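Local atomic coordinates of UDP-N-acetylglucosamine--peptide N-acetylglucosaminyltransferase stabilizing protein GtfB (Streptococcus gordonii, PDB entry 5E9T), a protein that partners the glycosyltransferase GtfA in a complex that attaches the first GlcNAc to the serine-rich adhesin GspB, recognising the substrate polypeptide. Residues G112-Y120 against K129-E137; S351-Q362 against L375-D386. One frame throughout, in Å; residues are numbered along the deposited sequence.

Interaction 1. Residues G112-Y120 against K129-E137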
loop_
_atom_site.group_PDB
_atom_site.type_symbol
_atom_site.label_atom_id
_atom_site.label_comp_id
_atom_site.label_asym_id
_atom_site.label_seq_id
_atom_site.Cartn_x
_atom_site.Cartn_y
_atom_site.Cartn_z
ATOM N N GLY B 112 -6.433 3.521 -5.750
ATOM C CA GLY B 112 -7.015 3.278 -7.051
ATOM C C GLY B 112 -7.614 4.479 -7.749
ATOM O O GLY B 112 -8.151 4.320 -8.853
ATOM N N GLN B 113 -7.545 5.670 -7.156
ATOM C CA GLN B 113 -8.096 6.857 -7.795
ATOM C C GLN B 113 -7.159 7.385 -8.874
ATOM O O GLN B 113 -5.939 7.208 -8.814
ATOM C CB GLN B 113 -8.351 7.968 -6.778
ATOM C CG GLN B 113 -8.820 7.506 -5.424
ATOM C CD GLN B 113 -8.674 8.595 -4.383
ATOM O OE1 GLN B 113 -8.806 9.783 -4.691
ATOM N NE2 GLN B 113 -8.385 8.203 -3.147
ATOM N N LEU B 114 -7.746 8.061 -9.855
ATOM C CA LEU B 114 -6.982 8.639 -10.949
ATOM C C LEU B 114 -6.231 9.880 -10.480
ATOM O O LEU B 114 -6.774 10.714 -9.750
ATOM C CB LEU B 114 -7.909 8.989 -12.111
ATOM C CG LEU B 114 -7.282 9.668 -13.327
ATOM C CD1 LEU B 114 -6.313 8.735 -14.033
ATOM C CD2 LEU B 114 -8.373 10.128 -14.273
ATOM N N ARG B 115 -4.973 9.993 -10.902
ATOM C CA ARG B 115 -4.113 11.089 -10.472
ATOM C C ARG B 115 -3.476 11.794 -11.663
ATOM O O ARG B 115 -3.593 13.016 -11.799
ATOM C CB ARG B 115 -3.050 10.585 -9.501
ATOM C CG ARG B 115 -3.589 10.164 -8.140
ATOM C CD ARG B 115 -4.320 11.297 -7.437
ATOM N NE ARG B 115 -4.434 11.052 -6.001
ATOM C CZ ARG B 115 -5.209 11.754 -5.178
ATOM N NH1 ARG B 115 -5.950 12.749 -5.647
ATOM N NH2 ARG B 115 -5.243 11.457 -3.886
ATOM N N LEU B 116 -2.732 11.051 -12.485
ATOM C CA LEU B 116 -2.152 11.579 -13.713
ATOM C C LEU B 116 -2.750 10.900 -14.938
ATOM O O LEU B 116 -3.042 9.699 -14.917
ATOM C CB LEU B 116 -0.639 11.386 -13.747
ATOM C CG LEU B 116 0.163 11.868 -12.549
ATOM C CD1 LEU B 116 1.635 11.594 -12.796
ATOM C CD2 LEU B 116 -0.091 13.345 -12.290
ATOM N N SER B 117 -2.925 11.680 -16.004
ATOM C CA SER B 117 -3.138 11.164 -17.353
ATOM C C SER B 117 -1.990 11.679 -18.207
ATOM O O SER B 117 -1.908 12.880 -18.480
ATOM C CB SER B 117 -4.482 11.607 -17.930
ATOM O OG SER B 117 -5.567 11.085 -17.189
ATOM N N GLU B 118 -1.107 10.782 -18.624
ATOM C CA GLU B 118 -0.004 11.137 -19.502
ATOM C C GLU B 118 -0.376 10.743 -20.926
ATOM O O GLU B 118 -0.757 9.595 -21.177
ATOM C CB GLU B 118 1.290 10.457 -19.046
ATOM C CG GLU B 118 1.640 10.769 -17.591
ATOM C CD GLU B 118 2.919 10.101 -17.124
ATOM O OE1 GLU B 118 3.843 10.819 -16.683
ATOM O OE2 GLU B 118 3.001 8.859 -17.196
ATOM N N ARG B 119 -0.286 11.702 -21.846
ATOM C CA ARG B 119 -0.864 11.575 -23.177
ATOM C C ARG B 119 0.220 11.393 -24.228
ATOM O O ARG B 119 1.252 12.069 -24.196
ATOM C CB ARG B 119 -1.703 12.802 -23.524
ATOM C CG ARG B 119 -2.388 13.419 -22.328
ATOM C CD ARG B 119 -3.860 13.636 -22.599
ATOM N NE ARG B 119 -4.510 14.328 -21.493
ATOM C CZ ARG B 119 -5.772 14.129 -21.129
ATOM N NH1 ARG B 119 -6.518 13.248 -21.780
ATOM N NH2 ARG B 119 -6.285 14.803 -20.111
ATOM N N TYR B 120 -0.039 10.498 -25.176
ATOM C CA TYR B 120 0.918 10.155 -26.212
ATOM C C TYR B 120 0.369 10.533 -27.581
ATOM O O TYR B 120 -0.846 10.544 -27.802
ATOM C CB TYR B 120 1.265 8.660 -26.157
ATOM C CG TYR B 120 2.085 8.301 -24.936
ATOM C CD1 TYR B 120 1.497 8.217 -23.680
ATOM C CD2 TYR B 120 3.450 8.062 -25.038
ATOM C CE1 TYR B 120 2.243 7.903 -22.560
ATOM C CE2 TYR B 120 4.203 7.744 -23.922
ATOM C CZ TYR B 120 3.593 7.665 -22.686
ATOM O OH TYR B 120 4.335 7.350 -21.572
ATOM N N LYS B 129 0.814 15.754 -19.678
ATOM C CA LYS B 129 0.322 15.101 -18.475
ATOM C C LYS B 129 -0.790 15.954 -17.890
ATOM O O LYS B 129 -0.648 17.175 -17.777
ATOM C CB LYS B 129 1.421 14.897 -17.427
ATOM C CG LYS B 129 2.686 14.220 -17.917
ATOM C CD LYS B 129 3.655 14.066 -16.752
ATOM C CE LYS B 129 5.032 13.619 -17.199
ATOM N NZ LYS B 129 6.000 13.685 -16.066
ATOM N N THR B 130 -1.891 15.312 -17.533
ATOM C CA THR B 130 -2.983 15.967 -16.830
ATOM C C THR B 130 -2.921 15.571 -15.361
ATOM O O THR B 130 -2.727 14.395 -15.039
ATOM C CB THR B 130 -4.331 15.577 -17.434
ATOM O OG1 THR B 130 -4.294 15.800 -18.847
ATOM C CG2 THR B 130 -5.445 16.406 -16.839
ATOM N N ALA B 131 -3.062 16.552 -14.477
ATOM C CA ALA B 131 -3.050 16.320 -13.040
ATOM C C ALA B 131 -4.458 16.480 -12.489
ATOM O O ALA B 131 -5.200 17.372 -12.909
ATOM C CB ALA B 131 -2.092 17.283 -12.335
ATOM N N TYR B 132 -4.826 15.616 -11.545
ATOM C CA TYR B 132 -6.176 15.589 -10.998
ATOM C C TYR B 132 -6.163 15.903 -9.509
ATOM O O TYR B 132 -5.373 15.323 -8.752
ATOM C CB TYR B 132 -6.834 14.231 -11.229
ATOM C CG TYR B 132 -7.115 13.931 -12.679
ATOM C CD1 TYR B 132 -6.132 13.392 -13.497
ATOM C CD2 TYR B 132 -8.367 14.183 -13.234
ATOM C CE1 TYR B 132 -6.383 13.112 -14.828
ATOM C CE2 TYR B 132 -8.628 13.906 -14.563
ATOM C CZ TYR B 132 -7.632 13.370 -15.354
ATOM O OH TYR B 132 -7.881 13.091 -16.678
ATOM N N LYS B 133 -7.042 16.812 -9.094
ATOM C CA LYS B 133 -7.292 17.050 -7.680
ATOM C C LYS B 133 -8.318 16.031 -7.176
ATOM O O LYS B 133 -8.616 15.035 -7.838
ATOM C CB LYS B 133 -7.715 18.499 -7.437
ATOM C CG LYS B 133 -8.819 19.020 -8.326
ATOM C CD LYS B 133 -9.433 20.279 -7.721
ATOM C CE LYS B 133 -10.618 20.768 -8.538
ATOM N NZ LYS B 133 -11.381 21.838 -7.836
ATOM N N SER B 134 -8.873 16.291 -5.989
ATOM C CA SER B 134 -9.459 15.246 -5.149
ATOM C C SER B 134 -10.536 14.441 -5.872
ATOM O O SER B 134 -10.429 13.216 -6.002
ATOM C CB SER B 134 -10.028 15.878 -3.881
ATOM O OG SER B 134 -9.091 16.776 -3.315
ATOM N N GLY B 135 -11.565 15.110 -6.379
ATOM C CA GLY B 135 -12.755 14.407 -6.823
ATOM C C GLY B 135 -12.557 13.688 -8.139
ATOM O O GLY B 135 -13.525 13.327 -8.817
ATOM N N GLN B 136 -11.288 13.486 -8.505
ATOM C CA GLN B 136 -10.884 13.125 -9.860
ATOM C C GLN B 136 -11.287 14.221 -10.838
ATOM O O GLN B 136 -11.569 13.960 -12.010
ATOM C CB GLN B 136 -11.435 11.757 -10.280
ATOM C CG GLN B 136 -10.772 10.603 -9.536
ATOM C CD GLN B 136 -11.302 9.240 -9.945
ATOM O OE1 GLN B 136 -10.531 8.316 -10.211
ATOM N NE2 GLN B 136 -12.622 9.103 -9.986
ATOM N N GLU B 137 -11.328 15.454 -10.329
ATOM C CA GLU B 137 -11.472 16.635 -11.163
ATOM C C GLU B 137 -10.126 16.990 -11.778
ATOM O O GLU B 137 -9.085 16.904 -11.119
ATOM C CB GLU B 137 -11.984 17.816 -10.342
ATOM C CG GLU B 137 -13.014 17.454 -9.298
ATOM C CD GLU B 137 -13.929 18.627 -8.983
ATOM O OE1 GLU B 137 -14.017 19.542 -9.812
ATOM O OE2 GLU B 137 -14.548 18.635 -7.913
#
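A chi1 of 177° carries L114 CD2 over one face of the Y132 ring, whose own CG stands beside its backbone N (chi1 -67°), and the resulting CH-pi contact puts CD2 3.7 Å from the ring centroid. At the ring's edge, Y132 OH donates a hydrogen bond of 3.1 Å to S117 OG, while D106 on the preceding strand also engages that serine oxygen. Another side-chain bond crosses farther along, where the bent R119 chain brings NH2 within 2.6 Å of T130 OG1, slightly out of the guanidinium plane; the contact from NE to the same oxygen is weak. These groups dress the backbone ladder of an antiparallel beta hairpin, strands 114-120 and 126-132, within the long meandering sheet of GtfB. S117 and T130 form the hydrogen-bonded pair, T130 N lying 2.6 Å from S117 O and S117 N 2.9 Å from T130 O. A classic beta bulge doubles R115 and L116 opposite W107 of strand 101-108, yet R115 O still takes the amide of Y132. E118 and K129 run side by side as a non-hydrogen-bonded pair, their salt bridge long at 3.6 Å between OE1 and NZ; E118 OE2 turns to W107 and to R188 of the neighbouring GtfA chain. A type I turn runs from K133 to Q136, and L114 N donates a hydrogen bond to Q136 OE1 (2.8 Å), though the exposed Q136 side chain is poorly ordered.

Interaction 2. Residues S351-Q362 against L375-D386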
loop_
_atom_site.group_PDB
_atom_site.type_symbol
_atom_site.label_atom_id
_atom_site.label_comp_id
_atom_site.label_asym_id
_atom_site.label_seq_id
_atom_site.Cartn_x
_atom_site.Cartn_y
_atom_site.Cartn_z
ATOM N N SER B 351 -16.651 -10.560 -49.827
ATOM C CA SER B 351 -18.007 -10.547 -49.294
ATOM C C SER B 351 -18.687 -9.252 -49.704
ATOM O O SER B 351 -18.091 -8.176 -49.596
ATOM C CB SER B 351 -18.007 -10.679 -47.772
ATOM O OG SER B 351 -16.996 -11.559 -47.335
ATOM N N ASP B 352 -19.903 -9.361 -50.235
ATOM C CA ASP B 352 -20.693 -8.195 -50.607
ATOM C C ASP B 352 -21.816 -7.848 -49.639
ATOM O O ASP B 352 -22.576 -6.915 -49.915
ATOM C CB ASP B 352 -21.230 -8.370 -52.023
ATOM C CG ASP B 352 -20.151 -8.165 -53.045
ATOM O OD1 ASP B 352 -19.198 -7.418 -52.729
ATOM O OD2 ASP B 352 -20.238 -8.730 -54.149
ATOM N N ILE B 353 -21.967 -8.573 -48.538
ATOM C CA ILE B 353 -22.868 -8.150 -47.477
ATOM C C ILE B 353 -22.067 -8.050 -46.191
ATOM O O ILE B 353 -20.998 -8.648 -46.047
ATOM C CB ILE B 353 -24.068 -9.104 -47.292
ATOM C CG1 ILE B 353 -23.585 -10.512 -46.941
ATOM C CG2 ILE B 353 -24.952 -9.116 -48.524
ATOM C CD1 ILE B 353 -23.588 -10.788 -45.455
ATOM N N TYR B 354 -22.593 -7.272 -45.248
ATOM C CA TYR B 354 -22.172 -7.365 -43.856
ATOM C C TYR B 354 -23.431 -7.405 -43.005
ATOM O O TYR B 354 -24.131 -6.395 -42.880
ATOM C CB TYR B 354 -21.266 -6.197 -43.451
ATOM C CG TYR B 354 -20.705 -6.353 -42.051
ATOM C CD1 TYR B 354 -19.383 -6.706 -41.845
ATOM C CD2 TYR B 354 -21.501 -6.159 -40.937
ATOM C CE1 TYR B 354 -18.875 -6.864 -40.561
ATOM C CE2 TYR B 354 -21.003 -6.314 -39.661
ATOM C CZ TYR B 354 -19.693 -6.665 -39.474
ATOM O OH TYR B 354 -19.212 -6.813 -38.193
ATOM N N LEU B 355 -23.693 -8.547 -42.379
ATOM C CA LEU B 355 -24.793 -8.643 -41.432
ATOM C C LEU B 355 -24.282 -8.163 -40.081
ATOM O O LEU B 355 -23.299 -8.706 -39.568
ATOM C CB LEU B 355 -25.304 -10.081 -41.346
ATOM C CG LEU B 355 -25.806 -10.745 -42.625
ATOM C CD1 LEU B 355 -25.546 -12.254 -42.611
ATOM C CD2 LEU B 355 -27.288 -10.446 -42.836
ATOM N N ASP B 356 -24.937 -7.169 -39.481
ATOM C CA ASP B 356 -24.459 -6.701 -38.184
ATOM C C ASP B 356 -25.312 -7.466 -37.186
ATOM O O ASP B 356 -26.361 -7.010 -36.731
ATOM C CB ASP B 356 -24.608 -5.189 -38.062
ATOM C CG ASP B 356 -23.703 -4.593 -37.007
ATOM O OD1 ASP B 356 -22.716 -5.260 -36.629
ATOM O OD2 ASP B 356 -23.968 -3.453 -36.571
ATOM N N ILE B 357 -24.816 -8.653 -36.853
ATOM C CA ILE B 357 -25.558 -9.640 -36.080
ATOM C C ILE B 357 -24.921 -9.964 -34.739
ATOM O O ILE B 357 -25.551 -10.653 -33.922
ATOM C CB ILE B 357 -25.730 -10.916 -36.923
ATOM C CG1 ILE B 357 -24.443 -11.113 -37.724
ATOM C CG2 ILE B 357 -26.882 -10.747 -37.886
ATOM C CD1 ILE B 357 -24.383 -12.372 -38.534
ATOM N N ASN B 358 -23.693 -9.516 -34.497
ATOM C CA ASN B 358 -22.885 -9.919 -33.358
ATOM C C ASN B 358 -23.300 -9.185 -32.085
ATOM O O ASN B 358 -24.030 -8.190 -32.107
ATOM C CB ASN B 358 -21.399 -9.713 -33.641
ATOM C CG ASN B 358 -21.112 -8.404 -34.328
ATOM O OD1 ASN B 358 -22.023 -7.642 -34.641
ATOM N ND2 ASN B 358 -19.836 -8.132 -34.567
ATOM N N HIS B 359 -22.833 -9.717 -30.963
ATOM C CA HIS B 359 -23.046 -9.154 -29.641
ATOM C C HIS B 359 -21.729 -8.624 -29.089
ATOM O O HIS B 359 -20.642 -9.027 -29.513
ATOM C CB HIS B 359 -23.629 -10.202 -28.686
ATOM C CG HIS B 359 -25.118 -10.318 -28.756
ATOM N ND1 HIS B 359 -25.764 -11.479 -29.120
ATOM C CD2 HIS B 359 -26.091 -9.410 -28.509
ATOM C CE1 HIS B 359 -27.070 -11.283 -29.090
ATOM N NE2 HIS B 359 -27.295 -10.034 -28.724
ATOM N N GLY B 360 -21.839 -7.681 -28.156
ATOM C CA GLY B 360 -20.651 -7.077 -27.586
ATOM C C GLY B 360 -20.175 -5.885 -28.399
ATOM O O GLY B 360 -20.945 -5.231 -29.106
ATOM N N GLY B 361 -18.870 -5.613 -28.304
ATOM C CA GLY B 361 -18.302 -4.431 -28.911
ATOM C C GLY B 361 -17.861 -4.628 -30.351
ATOM O O GLY B 361 -17.656 -5.744 -30.825
ATOM N N GLN B 362 -17.704 -3.503 -31.042
ATOM C CA GLN B 362 -17.418 -3.503 -32.468
ATOM C C GLN B 362 -15.956 -3.813 -32.748
ATOM O O GLN B 362 -15.066 -3.515 -31.946
ATOM C CB GLN B 362 -17.816 -2.163 -33.078
ATOM C CG GLN B 362 -17.142 -1.808 -34.384
ATOM C CD GLN B 362 -18.023 -0.929 -35.219
ATOM O OE1 GLN B 362 -19.239 -1.050 -35.167
ATOM N NE2 GLN B 362 -17.431 -0.025 -35.971
ATOM N N LEU B 375 -20.395 -2.918 -49.307
ATOM C CA LEU B 375 -21.153 -4.054 -48.805
ATOM C C LEU B 375 -22.489 -3.569 -48.260
ATOM O O LEU B 375 -22.555 -2.555 -47.556
ATOM C CB LEU B 375 -20.377 -4.779 -47.705
ATOM C CG LEU B 375 -19.242 -5.735 -48.068
ATOM C CD1 LEU B 375 -18.065 -4.998 -48.666
ATOM C CD2 LEU B 375 -18.804 -6.514 -46.841
ATOM N N LEU B 376 -23.561 -4.292 -48.588
ATOM C CA LEU B 376 -24.871 -3.952 -48.048
ATOM C C LEU B 376 -24.979 -4.465 -46.622
ATOM O O LEU B 376 -24.868 -5.673 -46.376
ATOM C CB LEU B 376 -26.011 -4.525 -48.882
ATOM C CG LEU B 376 -27.292 -4.331 -48.070
ATOM C CD1 LEU B 376 -27.678 -2.842 -47.951
ATOM C CD2 LEU B 376 -28.447 -5.142 -48.630
ATOM N N ILE B 377 -25.233 -3.556 -45.694
ATOM C CA ILE B 377 -25.291 -3.865 -44.273
ATOM C C ILE B 377 -26.740 -4.035 -43.835
ATOM O O ILE B 377 -27.602 -3.219 -44.187
ATOM C CB ILE B 377 -24.606 -2.750 -43.463
ATOM C CG1 ILE B 377 -23.289 -2.347 -44.130
ATOM C CG2 ILE B 377 -24.404 -3.196 -42.021
ATOM C CD1 ILE B 377 -22.737 -1.050 -43.614
ATOM N N LEU B 378 -27.007 -5.093 -43.055
ATOM C CA LEU B 378 -28.276 -5.279 -42.354
ATOM C C LEU B 378 -28.005 -5.845 -40.970
ATOM O O LEU B 378 -27.002 -6.525 -40.749
ATOM C CB LEU B 378 -29.240 -6.256 -43.046
ATOM C CG LEU B 378 -29.295 -6.319 -44.560
ATOM C CD1 LEU B 378 -30.172 -7.468 -45.088
ATOM C CD2 LEU B 378 -29.802 -5.044 -44.903
ATOM N N GLY B 379 -28.948 -5.625 -40.060
ATOM C CA GLY B 379 -28.890 -6.247 -38.748
ATOM C C GLY B 379 -30.210 -6.057 -38.034
ATOM O O GLY B 379 -31.193 -5.591 -38.616
ATOM N N PHE B 380 -30.211 -6.429 -36.756
ATOM C CA PHE B 380 -31.344 -6.272 -35.857
ATOM C C PHE B 380 -31.124 -5.023 -35.013
ATOM O O PHE B 380 -30.116 -4.345 -35.160
ATOM C CB PHE B 380 -31.495 -7.534 -35.016
ATOM C CG PHE B 380 -31.516 -8.784 -35.842
ATOM C CD1 PHE B 380 -30.675 -9.842 -35.571
ATOM C CD2 PHE B 380 -32.359 -8.883 -36.920
ATOM C CE1 PHE B 380 -30.702 -10.980 -36.363
ATOM C CE2 PHE B 380 -32.386 -10.009 -37.707
ATOM C CZ PHE B 380 -31.557 -11.056 -37.428
ATOM N N GLU B 381 -32.069 -4.706 -34.119
ATOM C CA GLU B 381 -31.957 -3.422 -33.429
ATOM C C GLU B 381 -30.746 -3.376 -32.510
ATOM O O GLU B 381 -30.175 -2.298 -32.305
ATOM C CB GLU B 381 -33.220 -3.080 -32.640
ATOM C CG GLU B 381 -33.101 -1.742 -31.898
ATOM C CD GLU B 381 -33.356 -0.537 -32.794
ATOM O OE1 GLU B 381 -34.340 -0.560 -33.560
ATOM O OE2 GLU B 381 -32.568 0.429 -32.746
ATOM N N GLN B 382 -30.264 -4.515 -32.021
ATOM C CA GLN B 382 -28.984 -4.435 -31.338
ATOM C C GLN B 382 -27.973 -4.559 -32.464
ATOM O O GLN B 382 -27.584 -5.657 -32.876
ATOM C CB GLN B 382 -28.816 -5.500 -30.256
ATOM C CG GLN B 382 -27.379 -5.560 -29.726
ATOM C CD GLN B 382 -27.272 -5.779 -28.232
ATOM O OE1 GLN B 382 -27.933 -5.108 -27.439
ATOM N NE2 GLN B 382 -26.393 -6.682 -27.833
ATOM N N THR B 383 -27.519 -3.396 -32.914
ATOM C CA THR B 383 -26.455 -3.243 -33.883
ATOM C C THR B 383 -25.274 -2.672 -33.140
ATOM O O THR B 383 -25.435 -1.848 -32.235
ATOM C CB THR B 383 -26.781 -2.256 -35.014
ATOM O OG1 THR B 383 -26.703 -0.920 -34.503
ATOM C CG2 THR B 383 -28.134 -2.447 -35.576
ATOM N N LEU B 384 -24.093 -3.076 -33.543
ATOM C CA LEU B 384 -22.929 -2.309 -33.165
ATOM C C LEU B 384 -22.943 -1.050 -34.021
ATOM O O LEU B 384 -23.057 -1.128 -35.249
ATOM C CB LEU B 384 -21.669 -3.153 -33.351
ATOM C CG LEU B 384 -21.604 -4.368 -32.393
ATOM C CD1 LEU B 384 -22.708 -5.408 -32.558
ATOM C CD2 LEU B 384 -20.315 -5.089 -32.555
ATOM N N HIS B 385 -22.933 0.110 -33.368
ATOM C CA HIS B 385 -22.950 1.393 -34.068
ATOM C C HIS B 385 -21.700 1.414 -34.937
ATOM O O HIS B 385 -20.706 0.828 -34.546
ATOM C CB HIS B 385 -22.981 2.558 -33.072
ATOM C CG HIS B 385 -23.874 2.321 -31.894
ATOM N ND1 HIS B 385 -25.242 2.479 -31.948
ATOM C CD2 HIS B 385 -23.591 1.936 -30.627
ATOM C CE1 HIS B 385 -25.763 2.200 -30.766
ATOM N NE2 HIS B 385 -24.782 1.868 -29.946
ATOM N N ASP B 386 -21.697 2.107 -36.074
ATOM C CA ASP B 386 -22.603 3.204 -36.373
ATOM C C ASP B 386 -23.971 2.825 -36.913
ATOM O O ASP B 386 -24.114 1.914 -37.730
ATOM C CB ASP B 386 -21.921 4.144 -37.364
ATOM C CG ASP B 386 -20.513 4.510 -36.941
ATOM O OD1 ASP B 386 -19.777 3.607 -36.492
ATOM O OD2 ASP B 386 -20.148 5.700 -37.046
#
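The F380 ring is approached obliquely by the I357 side chain, CE1 lying 4.1 Å from CG2, and I377 CG2 comes just as obliquely to the Y354 ring, 4.3 Å from CD2. At the edge of that tyrosine ring, in its plane, lies D356 OD1, and the phenol oxygen reaches L291 N of strand 287-291; over the centre of the H385 ring lies T383 O. The contact is built on a beta-alpha-beta unit in which strand 353-356 passes through helix 366-372 to the parallel strand 376-379, a crossover consistent with a Rossmann-like domain of the kind found in GT-B glycosyltransferases. The two strands differ in direction by 20° and exchange four backbone hydrogen bonds. Each partner in turn gives and takes: L376 N to D352 O, Y354 N to L376 O at 3.0 Å, L378 N to Y354 O and D356 N to L378 O. I353 and L355 cover one face with L376 and L378, and helix 415-428 packs against L376 while strand 287-291 takes I353 and L355. The opposite face carries Y354 and I377, and Y354 meets helix 366-372. At the start of the ladder, L375 turns CD2 to within 4.2 Å of Y354 CB. Farther along, the chains remain together through L384, which crosses the N358 side chain and fills the bend of 358-362: its CD2 lies 3.7 Å from N358 ND2 and 3.3 Å from Q362 CA, and its CG 3.5 Å from G360 O.

Interactions 1 and 2 hold different parts of the chain, their centres 36 Å apart and their nearest atoms about 20 Å apart, and they follow one another in sequence. Interaction 1 joins adjacent antiparallel strands, is partly buried, and leans on polar side chains and charges. Interaction 2 is mostly buried, joins parallel strands separated by a helix, and no other protein chain of the assembly touches it; apolar side chains enclose its backbone ladder. Its charged D352 is paired with R280 and R285 of the same chain, whereas R115 and E118 of interaction 1 also bridge to GtfA. The hairpin 114-132 thus borders the GtfA chain, while strands 353-356 and 376-379 lie buried, with exposed residues in the loops that follow.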